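Local coordinates for putative nucleolar GTP-binding protein 1 (Plasmodium falciparum, PDB 2QU8) that binds GDP in a small-GTPase-like domain and is probably a nucleolar GTPase, at residues S43-I48 with V190-A195; G69-D72 with K77-I80. All blocks are in the same frame, centred on the assembly; numbering follows the deposited sequence.

Both contacts belong to one GTPase domain, built on a seven-stranded mixed sheet, and their centres lie about 12 Å apart. Along the chain, contact 2 falls wholly between the two halves of contact 1: helix 42-49 comes first, then the hairpin of strands 66-73 and 76-82, and much later the start of helix 192-222. The two meet through helix 42-49, where Phe45 CD2 touches Ile80 CD1 at 3.7 Å and Met46 SD packs near the backbone of Gly69 and Ile80. The helix that receives the GDP phosphates therefore rests on the hairpin as well as against the C-terminal helix.

Contact 1: S43-I48 with V190-A195; sequences SSFMNI and VGVEQA. With GDP (guanosine-5'-diphosphate), chain B.
Phe45, Val192 and Ile48 bring helix 42-49 against the first turn of helix 192-222. The phenyl ring of Phe45 does most of the reaching: with CG anti to the backbone N (chi1 -170°), its far end comes up to the second helix. There CE1 lies 4.0 Å from Val192 CG1, while the Ala195 methyl, CB, sits at the ring's edge, 4.0 Å from the same Phe45 CE1. Val192 offers one branch to both neighbours, because its CG1 also meets Ile48 CG2 at 3.8 Å, the two side chains crossing at about a right angle. The side chains pack through carbon atoms alone, although Phe45 CZ also comes to 3.9 Å from the backbone O of Val192. The packing continues beyond the two helices: Phe184 brings its ring to that of Phe45, and Leu113 and Ile115 of strand 110-117 touch Phe45 too.

Gly191 takes the N-cap position of the second helix, and its carbonyl O accepts the first-turn bond from Ala195 N. The N-terminal end of helix 42-49 holds GDP. Ser43 N gives a nearly straight bond to O3B of the beta phosphate, 2.7 Å long with an angle of 166° at the hydrogen. One residue on, Ser44 grips O2A of the alpha phosphate twice, through its backbone N and through OG, the latter at 2.6 Å. Gly41 N and Lys42 NZ also bind the nucleotide. This phosphate-binding loop and helix are consistent with the P-loop, or Walker A motif, of GTPases, here with the helix packed against the start of helix 192-222.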
loop_
_atom_site.group_PDB
_atom_site.type_symbol
_atom_site.label_atom_id
_atom_site.label_comp_id
_atom_site.label_asym_id
_atom_site.label_seq_id
_atom_site.Cartn_x
_atom_site.Cartn_y
_atom_site.Cartn_z
ATOM N N SER A 43 3.013 -10.223 -3.276
ATOM C CA SER A 43 3.036 -11.436 -2.447
ATOM C C SER A 43 4.437 -11.724 -1.921
ATOM O O SER A 43 4.593 -12.186 -0.787
ATOM C CB SER A 43 2.471 -12.666 -3.181
ATOM O OG SER A 43 3.314 -13.070 -4.249
ATOM N N SER A 44 5.449 -11.446 -2.742
ATOM C CA SER A 44 6.838 -11.591 -2.319
ATOM C C SER A 44 7.136 -10.692 -1.116
ATOM O O SER A 44 7.732 -11.129 -0.136
ATOM C CB SER A 44 7.792 -11.249 -3.469
ATOM O OG SER A 44 7.714 -12.214 -4.497
ATOM N N PHE A 45 6.704 -9.437 -1.198
ATOM C CA PHE A 45 6.954 -8.470 -0.133
ATOM C C PHE A 45 6.303 -8.931 1.163
ATOM O O PHE A 45 6.930 -8.933 2.234
ATOM C CB PHE A 45 6.415 -7.087 -0.520
ATOM C CG PHE A 45 6.847 -6.002 0.414
ATOM C CD1 PHE A 45 7.913 -5.169 0.076
ATOM C CD2 PHE A 45 6.222 -5.837 1.638
ATOM C CE1 PHE A 45 8.338 -4.154 0.957
ATOM C CE2 PHE A 45 6.633 -4.840 2.526
ATOM C CZ PHE A 45 7.700 -3.992 2.175
ATOM N N MET A 46 5.037 -9.330 1.054
ATOM C CA MET A 46 4.305 -9.828 2.200
ATOM C C MET A 46 5.030 -11.001 2.871
ATOM O O MET A 46 5.211 -11.010 4.092
ATOM C CB MET A 46 2.892 -10.247 1.785
ATOM C CG MET A 46 2.157 -10.991 2.877
ATOM S SD MET A 46 0.596 -11.628 2.270
ATOM C CE MET A 46 1.174 -12.886 1.122
ATOM N N ASN A 47 5.424 -11.990 2.072
ATOM C CA ASN A 47 6.125 -13.180 2.591
ATOM C C ASN A 47 7.455 -12.899 3.284
ATOM O O ASN A 47 7.749 -13.475 4.328
ATOM C CB ASN A 47 6.318 -14.214 1.490
ATOM C CG ASN A 47 5.046 -14.959 1.181
ATOM O OD1 ASN A 47 4.642 -15.055 0.026
ATOM N ND2 ASN A 47 4.393 -15.475 2.215
ATOM N N ILE A 48 8.251 -12.015 2.698
ATOM C CA ILE A 48 9.528 -11.625 3.290
ATOM C C ILE A 48 9.358 -10.996 4.680
ATOM O O ILE A 48 9.947 -11.477 5.655
ATOM C CB ILE A 48 10.315 -10.701 2.341
ATOM C CG1 ILE A 48 10.792 -11.505 1.133
ATOM C CG2 ILE A 48 11.516 -10.067 3.050
ATOM C CD1 ILE A 48 11.077 -10.669 -0.077
ATOM N N VAL A 190 17.414 -6.223 -0.631
ATOM C CA VAL A 190 17.942 -4.874 -0.405
ATOM C C VAL A 190 16.825 -3.827 -0.343
ATOM O O VAL A 190 16.007 -3.736 -1.256
ATOM C CB VAL A 190 18.980 -4.490 -1.495
ATOM C CG1 VAL A 190 19.478 -3.073 -1.308
ATOM C CG2 VAL A 190 20.150 -5.473 -1.493
ATOM N N GLY A 191 16.804 -3.043 0.736
ATOM C CA GLY A 191 15.802 -1.992 0.934
ATOM C C GLY A 191 14.422 -2.420 1.421
ATOM O O GLY A 191 13.580 -1.573 1.717
ATOM N N VAL A 192 14.180 -3.728 1.494
ATOM C CA VAL A 192 12.852 -4.245 1.853
ATOM C C VAL A 192 12.445 -3.888 3.289
ATOM O O VAL A 192 11.348 -3.378 3.525
ATOM C CB VAL A 192 12.741 -5.772 1.608
ATOM C CG1 VAL A 192 11.471 -6.334 2.249
ATOM C CG2 VAL A 192 12.754 -6.075 0.114
ATOM N N GLU A 193 13.333 -4.155 4.240
ATOM C CA GLU A 193 13.079 -3.811 5.637
ATOM C C GLU A 193 12.927 -2.305 5.837
ATOM O O GLU A 193 12.046 -1.861 6.574
ATOM C CB GLU A 193 14.157 -4.407 6.550
ATOM C CG GLU A 193 14.059 -5.940 6.683
ATOM C CD GLU A 193 12.770 -6.403 7.369
ATOM O OE1 GLU A 193 12.317 -5.701 8.304
ATOM O OE2 GLU A 193 12.215 -7.466 6.978
ATOM N N GLN A 194 13.759 -1.525 5.149
ATOM C CA GLN A 194 13.619 -0.063 5.138
ATOM C C GLN A 194 12.237 0.403 4.666
ATOM O O GLN A 194 11.639 1.286 5.277
ATOM C CB GLN A 194 14.711 0.589 4.274
ATOM C CG GLN A 194 16.088 0.650 4.928
ATOM C CD GLN A 194 16.095 1.421 6.257
ATOM O OE1 GLN A 194 16.781 1.027 7.204
ATOM N NE2 GLN A 194 15.320 2.506 6.333
ATOM N N ALA A 195 11.745 -0.190 3.576
ATOM C CA ALA A 195 10.407 0.097 3.050
ATOM C C ALA A 195 9.304 -0.211 4.073
ATOM O O ALA A 195 8.345 0.552 4.224
ATOM C CB ALA A 195 10.173 -0.684 1.772
HETATM P PB GDP B . 2.579 -10.202 -7.160
HETATM O O1B GDP B . 1.727 -10.904 -8.205
HETATM O O2B GDP B . 2.251 -8.734 -7.182
HETATM O O3B GDP B . 2.194 -10.784 -5.837
HETATM O O3A GDP B . 4.136 -10.406 -7.485
HETATM P PA GDP B . 5.008 -11.700 -7.049
HETATM O O1A GDP B . 4.211 -12.971 -7.277
HETATM O O2A GDP B . 5.450 -11.591 -5.622
HETATM O "O5'" GDP B . 6.225 -11.577 -8.079
HETATM C "C5'" GDP B . 6.002 -11.802 -9.479
HETATM C "C4'" GDP B . 7.283 -12.284 -10.148
HETATM O "O4'" GDP B . 8.325 -11.327 -9.913
HETATM C "C3'" GDP B . 7.781 -13.593 -9.551
HETATM O "O3'" GDP B . 8.372 -14.380 -10.584
HETATM C "C2'" GDP B . 8.840 -13.148 -8.567
HETATM O "O2'" GDP B . 9.783 -14.182 -8.285
HETATM C "C1'" GDP B . 9.445 -11.957 -9.286
HETATM N N9 GDP B . 10.057 -10.943 -8.407
HETATM C C8 GDP B . 9.586 -10.549 -7.206
HETATM N N7 GDP B . 10.375 -9.581 -6.680
HETATM C C5 GDP B . 11.369 -9.344 -7.559
HETATM C C6 GDP B . 12.537 -8.435 -7.626
HETATM O O6 GDP B . 12.772 -7.646 -6.682
HETATM N N1 GDP B . 13.331 -8.499 -8.712
HETATM C C2 GDP B . 13.091 -9.345 -9.736
HETATM N N2 GDP B . 13.935 -9.343 -10.800
HETATM N N3 GDP B . 12.029 -10.197 -9.740
HETATM C C4 GDP B . 11.148 -10.238 -8.702
#

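Contact 2: G69-D72 with K77-I80; sequences GHFD and KYQI
Phe71 and Tyr78 face each other as a hydrogen-bonded pair on two antiparallel strands. Tyr78 N reaches Phe71 O at 2.7 Å, approaching almost along the C=O axis, and Phe71 N returns a bond of 3.0 Å to Tyr78 O. In the next hydrogen-bonded pair, Gly69 N to Ile80 O and Ile80 N to Gly69 O are both 2.8 Å, and in the second Ile80 N stands above the carbonyl plane of Gly69.

The side chain of Phe71 can be followed outward. From CB, the first torsion (chi1 65°) sets CG between the backbone N and the carbonyl carbon, which carries the ring across the neighbouring strand. CD1 and CD2 both pass near Tyr78 CB, and CD2 is also beside Ile80 CG2. Farther out, CE1 approaches Tyr78 CB and CG, whereas CE2 has Ile80 CG2 at 3.9 Å, in the plane at the ring's edge. At the tip, CZ comes to 3.4 Å from Tyr78 CB. That methylene therefore lies over one ring face in a CH-pi contact, 18° off the normal. The tyrosine ring is nearly parallel to that of Phe71, yet slid so far that the two barely overlap; its OH is hydrogen-bonded to Lys204 NZ.

On the other face of the sheet, Asp72 and Lys77 run side by side, Asp72 OD1 lying 3.2 Å from Lys77 CG. The lysine NZ stays 5.5 Å from Asp72 OD1, so the charged groups do not touch. This is a regular antiparallel beta hairpin, whose strand 76-82 then pairs in parallel with strand 30-35 of the GTPase-domain sheet.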
loop_
_atom_site.group_PDB
_atom_site.type_symbol
_atom_site.label_atom_id
_atom_site.label_comp_id
_atom_site.label_asym_id
_atom_site.label_seq_id
_atom_site.Cartn_x
_atom_site.Cartn_y
_atom_site.Cartn_z
ATOM N N GLY A 69 -0.507 -11.494 6.192
ATOM C CA GLY A 69 0.768 -11.738 6.861
ATOM C C GLY A 69 0.799 -11.009 8.191
ATOM O O GLY A 69 0.086 -10.023 8.371
ATOM N N HIS A 70 1.616 -11.501 9.119
ATOM C CA HIS A 70 1.765 -10.904 10.444
ATOM C C HIS A 70 3.231 -10.668 10.777
ATOM O O HIS A 70 4.094 -11.496 10.457
ATOM C CB HIS A 70 1.139 -11.812 11.510
ATOM C CG HIS A 70 -0.301 -12.132 11.257
ATOM N ND1 HIS A 70 -1.332 -11.328 11.698
ATOM C CD2 HIS A 70 -0.884 -13.154 10.585
ATOM C CE1 HIS A 70 -2.486 -11.847 11.319
ATOM N NE2 HIS A 70 -2.242 -12.954 10.641
ATOM N N PHE A 71 3.513 -9.538 11.419
ATOM C CA PHE A 71 4.858 -9.252 11.915
ATOM C C PHE A 71 4.839 -8.249 13.063
ATOM O O PHE A 71 3.882 -7.491 13.228
ATOM C CB PHE A 71 5.788 -8.773 10.785
ATOM C CG PHE A 71 5.395 -7.447 10.179
ATOM C CD1 PHE A 71 5.952 -6.259 10.645
ATOM C CD2 PHE A 71 4.479 -7.388 9.133
ATOM C CE1 PHE A 71 5.589 -5.033 10.089
ATOM C CE2 PHE A 71 4.111 -6.167 8.568
ATOM C CZ PHE A 71 4.672 -4.987 9.044
ATOM N N ASP A 72 5.902 -8.270 13.858
ATOM C CA ASP A 72 6.116 -7.276 14.889
ATOM C C ASP A 72 7.202 -6.320 14.453
ATOM O O ASP A 72 8.192 -6.715 13.829
ATOM C CB ASP A 72 6.515 -7.923 16.216
ATOM C CG ASP A 72 5.534 -8.983 16.669
ATOM O OD1 ASP A 72 4.331 -8.862 16.354
ATOM O OD2 ASP A 72 5.966 -9.942 17.341
ATOM N N LYS A 77 2.406 -4.929 17.006
ATOM C CA LYS A 77 1.974 -6.000 16.111
ATOM C C LYS A 77 1.321 -5.451 14.839
ATOM O O LYS A 77 0.458 -4.568 14.890
ATOM C CB LYS A 77 1.046 -6.970 16.846
ATOM C CG LYS A 77 1.763 -7.843 17.883
ATOM C CD LYS A 77 0.841 -8.917 18.449
ATOM C CE LYS A 77 0.618 -10.061 17.463
ATOM N NZ LYS A 77 -0.623 -10.846 17.795
ATOM N N TYR A 78 1.749 -5.981 13.699
ATOM C CA TYR A 78 1.249 -5.533 12.405
ATOM C C TYR A 78 0.677 -6.677 11.584
ATOM O O TYR A 78 1.077 -7.831 11.732
ATOM C CB TYR A 78 2.370 -4.868 11.608
ATOM C CG TYR A 78 2.830 -3.533 12.158
ATOM C CD1 TYR A 78 2.271 -2.344 11.700
ATOM C CD2 TYR A 78 3.834 -3.462 13.128
ATOM C CE1 TYR A 78 2.682 -1.114 12.203
ATOM C CE2 TYR A 78 4.263 -2.229 13.635
ATOM C CZ TYR A 78 3.681 -1.065 13.169
ATOM O OH TYR A 78 4.092 0.156 13.666
ATOM N N GLN A 79 -0.267 -6.341 10.716
ATOM C CA GLN A 79 -0.641 -7.240 9.639
ATOM C C GLN A 79 -0.336 -6.605 8.286
ATOM O O GLN A 79 -0.249 -5.387 8.159
ATOM C CB GLN A 79 -2.098 -7.679 9.752
ATOM C CG GLN A 79 -3.113 -6.552 9.760
ATOM C CD GLN A 79 -4.479 -6.995 10.266
ATOM O OE1 GLN A 79 -4.627 -8.090 10.810
ATOM N NE2 GLN A 79 -5.482 -6.140 10.092
ATOM N N ILE A 80 -0.136 -7.441 7.279
ATOM C CA ILE A 80 0.068 -6.952 5.935
ATOM C C ILE A 80 -0.815 -7.775 4.993
ATOM O O ILE A 80 -0.745 -9.003 4.979
ATOM C CB ILE A 80 1.582 -6.915 5.544
ATOM C CG1 ILE A 80 1.764 -6.422 4.103
ATOM C CG2 ILE A 80 2.296 -8.273 5.856
ATOM C CD1 ILE A 80 3.185 -5.978 3.766
#